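Local coordinates for Epf (Streptococcus pyogenes, PDB 4ES8), which is a cell-surface adhesin that binds to cells through an N-terminal domain containing a carbohydrate-binding module, at residues Gln120-Ser125 with Asp201-Phe206; Ser125-Asp130 with Leu190-Glu195; Leu259-Thr264 with Ile275-Asp280. All coordinates share one frame; numbering follows the deposited sequence. Where two conformers were deposited one is given.

Contact 1 of 3, residues Gln120-Ser125 with Asp201-Phe206; sequences QGQIAS and DLDVEF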
loop_
_atom_site.group_PDB
_atom_site.type_symbol
_atom_site.label_atom_id
_atom_site.label_comp_id
_atom_site.label_asym_id
_atom_site.label_seq_id
_atom_site.Cartn_x
_atom_site.Cartn_y
_atom_site.Cartn_z
ATOM N N GLN A 120 8.763 13.728 -8.376
ATOM C CA GLN A 120 8.480 13.959 -9.779
ATOM C C GLN A 120 9.667 14.750 -10.295
ATOM O O GLN A 120 9.870 15.905 -9.869
ATOM C CB GLN A 120 7.160 14.720 -9.973
ATOM C CG GLN A 120 6.929 15.180 -11.409
ATOM C CD GLN A 120 6.809 13.966 -12.297
ATOM O OE1 GLN A 120 5.888 13.165 -12.138
ATOM N NE2 GLN A 120 7.810 13.760 -13.166
ATOM N N GLY A 121 10.489 14.112 -11.117
ATOM C CA GLY A 121 11.634 14.761 -11.750
ATOM C C GLY A 121 11.177 15.541 -12.973
ATOM O O GLY A 121 9.985 15.879 -13.118
ATOM N N GLN A 122 12.125 15.832 -13.874
ATOM C CA GLN A 122 11.860 16.633 -15.067
ATOM C C GLN A 122 10.643 16.154 -15.837
ATOM O O GLN A 122 10.427 14.952 -15.972
ATOM C CB GLN A 122 13.084 16.630 -16.016
ATOM C CG GLN A 122 13.391 15.259 -16.627
ATOM C CD GLN A 122 14.742 15.295 -17.256
ATOM O OE1 GLN A 122 14.925 15.819 -18.363
ATOM N NE2 GLN A 122 15.731 14.802 -16.518
ATOM N N ILE A 123 9.849 17.107 -16.309
ATOM C CA ILE A 123 8.730 16.861 -17.202
ATOM C C ILE A 123 8.958 17.741 -18.409
ATOM O O ILE A 123 8.799 18.975 -18.319
ATOM C CB ILE A 123 7.321 17.110 -16.603
ATOM C CG1 ILE A 123 7.088 16.267 -15.326
ATOM C CG2 ILE A 123 6.241 16.792 -17.688
ATOM C CD1 ILE A 123 5.843 16.760 -14.515
ATOM N N ALA A 124 9.272 17.135 -19.552
ATOM C CA ALA A 124 9.474 17.945 -20.764
ATOM C C ALA A 124 8.208 18.713 -21.162
ATOM O O ALA A 124 7.082 18.261 -20.905
ATOM C CB ALA A 124 9.868 17.040 -21.927
ATOM N N SER A 125 8.387 19.868 -21.827
ATOM C CA SER A 125 7.256 20.583 -22.377
ATOM C C SER A 125 6.537 19.642 -23.370
ATOM O O SER A 125 7.198 18.996 -24.204
ATOM C CB SER A 125 7.747 21.847 -23.067
ATOM O OG SER A 125 6.651 22.551 -23.612
ATOM N N ASP A 201 13.644 15.285 -28.548
ATOM C CA ASP A 201 13.516 14.298 -27.464
ATOM C C ASP A 201 12.788 14.909 -26.281
ATOM O O ASP A 201 13.190 15.976 -25.804
ATOM C CB ASP A 201 14.891 13.812 -26.993
ATOM C CG ASP A 201 15.662 12.976 -27.980
ATOM O OD1 ASP A 201 15.044 12.479 -28.951
ATOM O OD2 ASP A 201 16.878 12.804 -27.770
ATOM N N LEU A 202 11.722 14.243 -25.814
ATOM C CA LEU A 202 10.985 14.745 -24.653
ATOM C C LEU A 202 11.132 13.742 -23.520
ATOM O O LEU A 202 10.627 12.617 -23.639
ATOM C CB LEU A 202 9.495 14.966 -24.985
ATOM C CG LEU A 202 9.173 15.883 -26.172
ATOM C CD1 LEU A 202 7.666 16.088 -26.276
ATOM C CD2 LEU A 202 9.895 17.273 -26.064
ATOM N N ASP A 203 11.791 14.146 -22.413
ATOM C CA ASP A 203 12.028 13.243 -21.297
ATOM C C ASP A 203 11.193 13.526 -20.062
ATOM O O ASP A 203 10.924 14.669 -19.743
ATOM C CB ASP A 203 13.502 13.288 -20.866
ATOM C CG ASP A 203 14.492 12.871 -21.929
ATOM O OD1 ASP A 203 14.054 12.320 -22.964
ATOM O OD2 ASP A 203 15.704 13.095 -21.722
ATOM N N VAL A 204 10.825 12.460 -19.341
ATOM C CA VAL A 204 10.087 12.565 -18.071
ATOM C C VAL A 204 10.724 11.569 -17.118
ATOM O O VAL A 204 10.979 10.431 -17.526
ATOM C CB VAL A 204 8.546 12.399 -18.217
ATOM C CG1 VAL A 204 8.155 11.063 -18.885
ATOM C CG2 VAL A 204 7.846 12.574 -16.859
ATOM N N GLU A 205 10.996 11.985 -15.875
ATOM C CA GLU A 205 11.676 11.137 -14.899
ATOM C C GLU A 205 10.946 11.119 -13.564
ATOM O O GLU A 205 10.440 12.156 -13.127
ATOM C CB GLU A 205 13.115 11.658 -14.696
ATOM C CG GLU A 205 13.962 10.863 -13.718
ATOM C CD GLU A 205 15.276 11.549 -13.419
ATOM O OE1 GLU A 205 15.264 12.530 -12.640
ATOM O OE2 GLU A 205 16.315 11.113 -13.967
ATOM N N PHE A 206 10.946 9.947 -12.908
ATOM C CA PHE A 206 10.374 9.738 -11.587
ATOM C C PHE A 206 11.425 9.084 -10.726
ATOM O O PHE A 206 12.164 8.233 -11.238
ATOM C CB PHE A 206 9.135 8.825 -11.658
ATOM C CG PHE A 206 8.212 9.142 -12.807
ATOM C CD1 PHE A 206 7.185 10.073 -12.658
ATOM C CD2 PHE A 206 8.359 8.493 -14.039
ATOM C CE1 PHE A 206 6.306 10.339 -13.716
ATOM C CE2 PHE A 206 7.468 8.748 -15.096
ATOM C CZ PHE A 206 6.440 9.665 -14.924
HETATM O O HOH W 1 12.623 16.822 -19.650
HETATM O O HOH W 2 14.840 15.018 -13.447
HETATM O O HOH W 3 16.659 15.321 -20.498
#
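Gln120 lies alongside Phe206 and brings its amide oxygen to the rim of the ring: OE1 is 3.3 Å from CE1 of Phe206, close to the ring plane, with amide and ring planes 74° apart. The chain turns at chi2 (64°) and folds the amide back over its own strand, where NE2 donates an almost straight bond to Gly121 O (3.0 Å), in the amide plane but from above the carbonyl plane. Tyr131 binds OE1, so both the oxygen and one N-H of this buried amide have partners. The next peptide gives a weak bond, Gly121 N to Glu205 O, and Gln122 O takes Glu205 N at 3.0 Å. Gly121 and Gln122 thus both face Glu205, and the register slips by one residue in a beta bulge before Ile123 pairs with Val204. The extended Gln122 side chain runs beside that of Asp203 and slants past Glu205; water bridges link its OE1 to Asp203 O and OD2, and its NE2 to Glu205 OE1. Ile123 CG1 rests against Val204 CG2 at 4.1 Å, on the face shared with Gln120 and Phe206. Ala124 N closes the pairing on Asp203 O (3.0 Å), while its CB meets Leu202 CB at 3.7 Å. The chemistry divides by face: apolar groups and a bonded amide turn inward, while Gln122, Asp203 and Glu205 meet largely through water, with Arg88 pairing Asp203 OD1.

Contact 2 of 3, residues Ser125-Asp130 with Leu190-Glu195; sequences SGITVD and LLSKVE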
loop_
_atom_site.group_PDB
_atom_site.type_symbol
_atom_site.label_atom_id
_atom_site.label_comp_id
_atom_site.label_asym_id
_atom_site.label_seq_id
_atom_site.Cartn_x
_atom_site.Cartn_y
_atom_site.Cartn_z
ATOM N N SER A 125 8.387 19.868 -21.827
ATOM C CA SER A 125 7.256 20.583 -22.377
ATOM C C SER A 125 6.537 19.642 -23.370
ATOM O O SER A 125 7.198 18.996 -24.204
ATOM C CB SER A 125 7.747 21.847 -23.067
ATOM O OG SER A 125 6.651 22.551 -23.612
ATOM N N GLY A 126 5.222 19.528 -23.231
ATOM C CA GLY A 126 4.433 18.649 -24.103
ATOM C C GLY A 126 4.059 17.342 -23.439
ATOM O O GLY A 126 3.223 16.608 -23.960
ATOM N N ILE A 127 4.695 17.017 -22.302
ATOM C CA ILE A 127 4.348 15.772 -21.600
ATOM C C ILE A 127 3.358 16.069 -20.477
ATOM O O ILE A 127 3.532 17.039 -19.708
ATOM C CB ILE A 127 5.609 15.053 -21.042
ATOM C CG1 ILE A 127 6.563 14.600 -22.193
ATOM C CG2 ILE A 127 5.212 13.874 -20.127
ATOM C CD1 ILE A 127 7.816 13.894 -21.721
ATOM N N THR A 128 2.302 15.228 -20.378
ATOM C CA THR A 128 1.363 15.312 -19.262
ATOM C C THR A 128 1.481 13.986 -18.517
ATOM O O THR A 128 1.960 12.986 -19.075
ATOM C CB THR A 128 -0.048 15.686 -19.700
ATOM O OG1 THR A 128 -0.460 14.794 -20.744
ATOM C CG2 THR A 128 -0.130 17.150 -20.209
ATOM N N VAL A 129 1.179 14.013 -17.224
ATOM C CA VAL A 129 1.453 12.902 -16.328
ATOM C C VAL A 129 0.235 12.538 -15.500
ATOM O O VAL A 129 -0.540 13.412 -15.082
ATOM C CB VAL A 129 2.640 13.380 -15.402
ATOM C CG1 VAL A 129 2.937 12.407 -14.257
ATOM C CG2 VAL A 129 3.912 13.644 -16.218
ATOM N N ASP A 130 0.123 11.239 -15.198
ATOM C CA ASP A 130 -0.916 10.720 -14.302
ATOM C C ASP A 130 -0.262 9.735 -13.338
ATOM O O ASP A 130 0.772 9.136 -13.674
ATOM C CB ASP A 130 -2.066 10.042 -15.085
ATOM C CG ASP A 130 -3.328 9.746 -14.261
ATOM O OD1 ASP A 130 -3.439 10.258 -13.112
ATOM O OD2 ASP A 130 -4.186 8.981 -14.748
ATOM N N LEU A 190 3.038 4.896 -13.051
ATOM C CA LEU A 190 3.579 6.221 -13.414
ATOM C C LEU A 190 3.343 6.428 -14.896
ATOM O O LEU A 190 4.023 5.795 -15.722
ATOM C CB LEU A 190 5.071 6.272 -13.086
ATOM C CG LEU A 190 5.374 6.144 -11.583
ATOM C CD1 LEU A 190 6.827 5.831 -11.365
ATOM C CD2 LEU A 190 4.971 7.411 -10.816
ATOM N N LEU A 191 2.322 7.230 -15.244
ATOM C CA LEU A 191 1.922 7.393 -16.632
ATOM C C LEU A 191 2.282 8.730 -17.189
ATOM O O LEU A 191 2.183 9.747 -16.501
ATOM C CB LEU A 191 0.389 7.198 -16.808
ATOM C CG LEU A 191 -0.191 5.923 -16.186
ATOM C CD1 LEU A 191 -0.825 6.226 -14.841
ATOM C CD2 LEU A 191 -1.240 5.304 -17.104
ATOM N N SER A 192 2.671 8.738 -18.471
ATOM C CA SER A 192 2.918 10.011 -19.158
ATOM C C SER A 192 2.413 9.907 -20.575
ATOM O O SER A 192 2.178 8.802 -21.079
ATOM C CB SER A 192 4.399 10.388 -19.123
ATOM O OG SER A 192 5.235 9.415 -19.726
ATOM N N LYS A 193 2.215 11.056 -21.223
ATOM C CA LYS A 193 1.766 11.013 -22.596
ATOM C C LYS A 193 2.130 12.280 -23.331
ATOM O O LYS A 193 2.400 13.313 -22.708
ATOM C CB LYS A 193 0.256 10.732 -22.678
ATOM C CG LYS A 193 -0.646 11.908 -22.405
ATOM C CD LYS A 193 -2.080 11.564 -22.848
ATOM C CE LYS A 193 -3.122 12.499 -22.322
ATOM N NZ LYS A 193 -4.490 12.021 -22.664
ATOM N N VAL A 194 2.128 12.176 -24.669
ATOM C CA VAL A 194 2.263 13.321 -25.569
ATOM C C VAL A 194 0.967 13.392 -26.364
ATOM O O VAL A 194 0.444 12.349 -26.771
ATOM C CB VAL A 194 3.528 13.270 -26.477
ATOM C CG1 VAL A 194 4.792 13.436 -25.634
ATOM C CG2 VAL A 194 3.612 11.994 -27.325
ATOM N N GLU A 195 0.462 14.610 -26.603
ATOM C CA GLU A 195 -0.752 14.840 -27.398
ATOM C C GLU A 195 -0.417 15.180 -28.821
ATOM O O GLU A 195 -1.265 15.016 -29.696
ATOM C CB GLU A 195 -1.595 15.991 -26.812
ATOM C CG GLU A 195 -2.105 15.729 -25.413
ATOM C CD GLU A 195 -3.461 15.074 -25.308
ATOM O OE1 GLU A 195 -3.893 14.400 -26.274
ATOM O OE2 GLU A 195 -4.095 15.234 -24.242
HETATM O O HOH W 4 2.198 16.957 -26.342
HETATM O O HOH W 5 -2.868 15.596 -21.674
#
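The Asp130 carboxylate stands off from the facing strand, leaving CB to touch Leu191 CD1 at 4.0 Å, while Arg132 forms a salt bridge with OD2. Beneath them Asp130 N reaches Leu191 O (2.9 Å) from above the carbonyl plane, 37° out of it, and Leu191 N returns a bond to Asp130 O. Thr128 N to Lys193 O (3.0 Å) and Lys193 N to Thr128 O make the second hydrogen-bonded antiparallel pair. Next along the Asp130 face, Thr128 OG1 lies 3.3 Å from CG of Lys193, whose extended chain crosses it, and a water joins OG1 to Glu195 OE2. Phe166, from a loop, touches Thr128, Leu191 and Lys193 on this face. On the other face Ile127 sends its two branches to different partners: CG2 to Ser192 CB (3.7 Å) and CG1 to Val194 CG1 (4.0 Å). Ser192 OG is hydrogen-bonded to Tyr89 OH. Leu202 and Val204 pack on Ile127 from the opposing sheet, so one face of this antiparallel pair forms the interior of a two-sheet beta sandwich, the architecture common among carbohydrate-binding modules.

Contact 3 of 3, residues Leu259-Thr264 with Ile275-Asp280; sequences LLQTVT and ITLSED
Packing between the edge strands of two sheets in a small beta domain, consistent with the fibronectin-like fold, brings Leu260, Gln261 and Val263 against Ile275 and Leu277. No hydrogen bond passes directly between the two segments, and their touching parts run 140° apart, so side chains carry the contact. At its start is a classic beta bulge: Leu260 and Gln261 are both opposed to the single residue Leu252, and Leu260 has a helix-like psi of -57°. The bulge lets two successive side chains point toward the segment 275-280. Leu260 offers CB to Leu277 CD2 at 3.9 Å, with the two leucine chains at a slant to each other. Gln261 and Ile275 overlap head to tail, bringing CB of Gln261 within 3.5 Å of Ile275 CG2. Beyond CG the glutamine bends (chi2 -70°), which lays the amide beside the Thr276 carbonyl, CD lying 3.4 Å from Thr276 O. Its hydrogen bond goes elsewhere: NE2 donates to OE1 of Gln281, an atom that also accepts Ser278 N, while NE2 of Gln281 bonds Leu260 O. One side-chain amide therefore ties the bulge to the helix start. Val263 ends the row, with CG2 3.8 Å from Ile275 CG1 and 3.9 Å from its CD1. Ser278 is the N-cap of helix 279-284, its OG capping a backbone N of the first turn; with Gln281 OE1 reaching back to Ser278 N, the arrangement resembles a capping box. Strand 259-264 is the outermost strand of its sheet beside 248-253, and 273-276 is the outermost strand of the other sheet beside 231-237, where Leu234 packs on Ile275 and Val232 on Leu277. Helix 279-284 begins after Leu277 and Ser278, with Glu279 in a salt bridge to Lys230.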
loop_
_atom_site.group_PDB
_atom_site.type_symbol
_atom_site.label_atom_id
_atom_site.label_comp_id
_atom_site.label_asym_id
_atom_site.label_seq_id
_atom_site.Cartn_x
_atom_site.Cartn_y
_atom_site.Cartn_z
ATOM N N LEU A 259 1.194 -6.541 32.683
ATOM C CA LEU A 259 0.770 -7.174 31.439
ATOM C C LEU A 259 0.242 -8.569 31.716
ATOM O O LEU A 259 0.944 -9.385 32.329
ATOM C CB LEU A 259 1.953 -7.239 30.461
ATOM C CG LEU A 259 1.680 -7.908 29.108
ATOM C CD1 LEU A 259 0.684 -7.072 28.251
ATOM C CD2 LEU A 259 2.992 -8.137 28.367
ATOM N N LEU A 260 -0.982 -8.848 31.252
ATOM C CA LEU A 260 -1.603 -10.158 31.408
ATOM C C LEU A 260 -1.368 -11.018 30.165
ATOM O O LEU A 260 -0.837 -12.129 30.263
ATOM C CB LEU A 260 -3.106 -10.057 31.707
ATOM C CG LEU A 260 -3.512 -9.274 32.952
ATOM C CD1 LEU A 260 -5.021 -9.135 33.009
ATOM C CD2 LEU A 260 -2.955 -9.921 34.242
ATOM N N GLN A 261 -1.785 -10.519 28.991
ATOM C CA GLN A 261 -1.655 -11.270 27.742
ATOM C C GLN A 261 -1.544 -10.325 26.588
ATOM O O GLN A 261 -2.018 -9.195 26.675
ATOM C CB GLN A 261 -2.876 -12.184 27.508
ATOM C CG GLN A 261 -3.178 -13.271 28.574
ATOM C CD GLN A 261 -2.145 -14.378 28.574
ATOM O OE1 GLN A 261 -1.540 -14.698 27.539
ATOM N NE2 GLN A 261 -1.881 -14.957 29.742
ATOM N N THR A 262 -0.914 -10.799 25.501
ATOM C CA THR A 262 -0.768 -10.080 24.240
ATOM C C THR A 262 -1.253 -11.023 23.144
ATOM O O THR A 262 -0.929 -12.219 23.188
ATOM C CB THR A 262 0.691 -9.656 24.033
ATOM O OG1 THR A 262 1.127 -8.873 25.148
ATOM C CG2 THR A 262 0.883 -8.861 22.776
ATOM N N VAL A 263 -2.041 -10.499 22.183
ATOM C CA VAL A 263 -2.501 -11.300 21.041
ATOM C C VAL A 263 -2.352 -10.464 19.784
ATOM O O VAL A 263 -2.521 -9.244 19.847
ATOM C CB VAL A 263 -3.954 -11.857 21.155
ATOM C CG1 VAL A 263 -4.098 -12.851 22.303
ATOM C CG2 VAL A 263 -4.987 -10.741 21.260
ATOM N N THR A 264 -2.064 -11.109 18.645
ATOM C CA THR A 264 -2.022 -10.419 17.357
ATOM C C THR A 264 -3.252 -10.872 16.571
ATOM O O THR A 264 -3.492 -12.081 16.442
ATOM C CB THR A 264 -0.712 -10.688 16.603
ATOM O OG1 THR A 264 0.370 -10.138 17.349
ATOM C CG2 THR A 264 -0.723 -10.069 15.207
ATOM N N ILE A 275 -9.132 -13.470 24.327
ATOM C CA ILE A 275 -7.876 -13.494 25.048
ATOM C C ILE A 275 -8.079 -14.516 26.173
ATOM O O ILE A 275 -9.090 -14.450 26.880
ATOM C CB ILE A 275 -7.459 -12.083 25.555
ATOM C CG1 ILE A 275 -7.139 -11.152 24.351
ATOM C CG2 ILE A 275 -6.260 -12.183 26.526
ATOM C CD1 ILE A 275 -6.610 -9.744 24.686
ATOM N N THR A 276 -7.161 -15.482 26.291
ATOM C CA THR A 276 -7.236 -16.493 27.341
ATOM C C THR A 276 -6.209 -16.168 28.414
ATOM O O THR A 276 -5.012 -16.165 28.142
ATOM C CB THR A 276 -7.038 -17.911 26.772
ATOM O OG1 THR A 276 -7.961 -18.118 25.704
ATOM C CG2 THR A 276 -7.216 -18.999 27.842
ATOM N N LEU A 277 -6.677 -15.919 29.645
ATOM C CA LEU A 277 -5.779 -15.656 30.764
ATOM C C LEU A 277 -5.268 -16.967 31.335
ATOM O O LEU A 277 -5.872 -18.011 31.085
ATOM C CB LEU A 277 -6.554 -14.906 31.881
ATOM C CG LEU A 277 -7.196 -13.568 31.531
ATOM C CD1 LEU A 277 -8.082 -13.088 32.674
ATOM C CD2 LEU A 277 -6.126 -12.517 31.201
ATOM N N SER A 278 -4.211 -16.911 32.161
ATOM C CA SER A 278 -3.776 -18.105 32.886
ATOM C C SER A 278 -4.783 -18.325 34.039
ATOM O O SER A 278 -5.568 -17.413 34.341
ATOM C CB SER A 278 -2.352 -17.927 33.402
ATOM O OG SER A 278 -2.312 -17.032 34.503
ATOM N N GLU A 279 -4.789 -19.518 34.669
ATOM C CA GLU A 279 -5.727 -19.800 35.762
ATOM C C GLU A 279 -5.519 -18.823 36.928
ATOM O O GLU A 279 -6.505 -18.311 37.453
ATOM C CB GLU A 279 -5.612 -21.262 36.237
ATOM C CG GLU A 279 -6.326 -22.238 35.312
ATOM C CD GLU A 279 -7.778 -22.524 35.646
ATOM O OE1 GLU A 279 -8.583 -21.566 35.726
ATOM O OE2 GLU A 279 -8.119 -23.719 35.798
ATOM N N ASP A 280 -4.245 -18.533 37.283
ATOM C CA ASP A 280 -3.861 -17.601 38.343
ATOM C C ASP A 280 -4.330 -16.181 38.015
ATOM O O ASP A 280 -4.890 -15.507 38.881
ATOM C CB ASP A 280 -2.341 -17.615 38.563
ATOM C CG ASP A 280 -1.773 -18.943 39.059
ATOM O OD1 ASP A 280 -2.556 -19.766 39.591
ATOM O OD2 ASP A 280 -0.549 -19.160 38.904
#

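Overall arrangement
Contacts 1 and 2 belong to one beta sandwich, with centres 9 Å apart and Ser125 in common; strand 113-123 runs on into 127-135, and 186-194 into 202-213. Each contact pairs strands within one sheet, and the two sheets pack through Val204 on Ser192 and Gln120 on Val129. Contact 2 is the more buried; contact 1 has a solvated outer side bridged by waters. Contact 3 lies far off in a separate domain, about 56 Å from either between centres. Partly buried, it joins two sheets by side-chain packing, with no direct hydrogen bond between its segments, where the others rely on backbone hydrogen bonds.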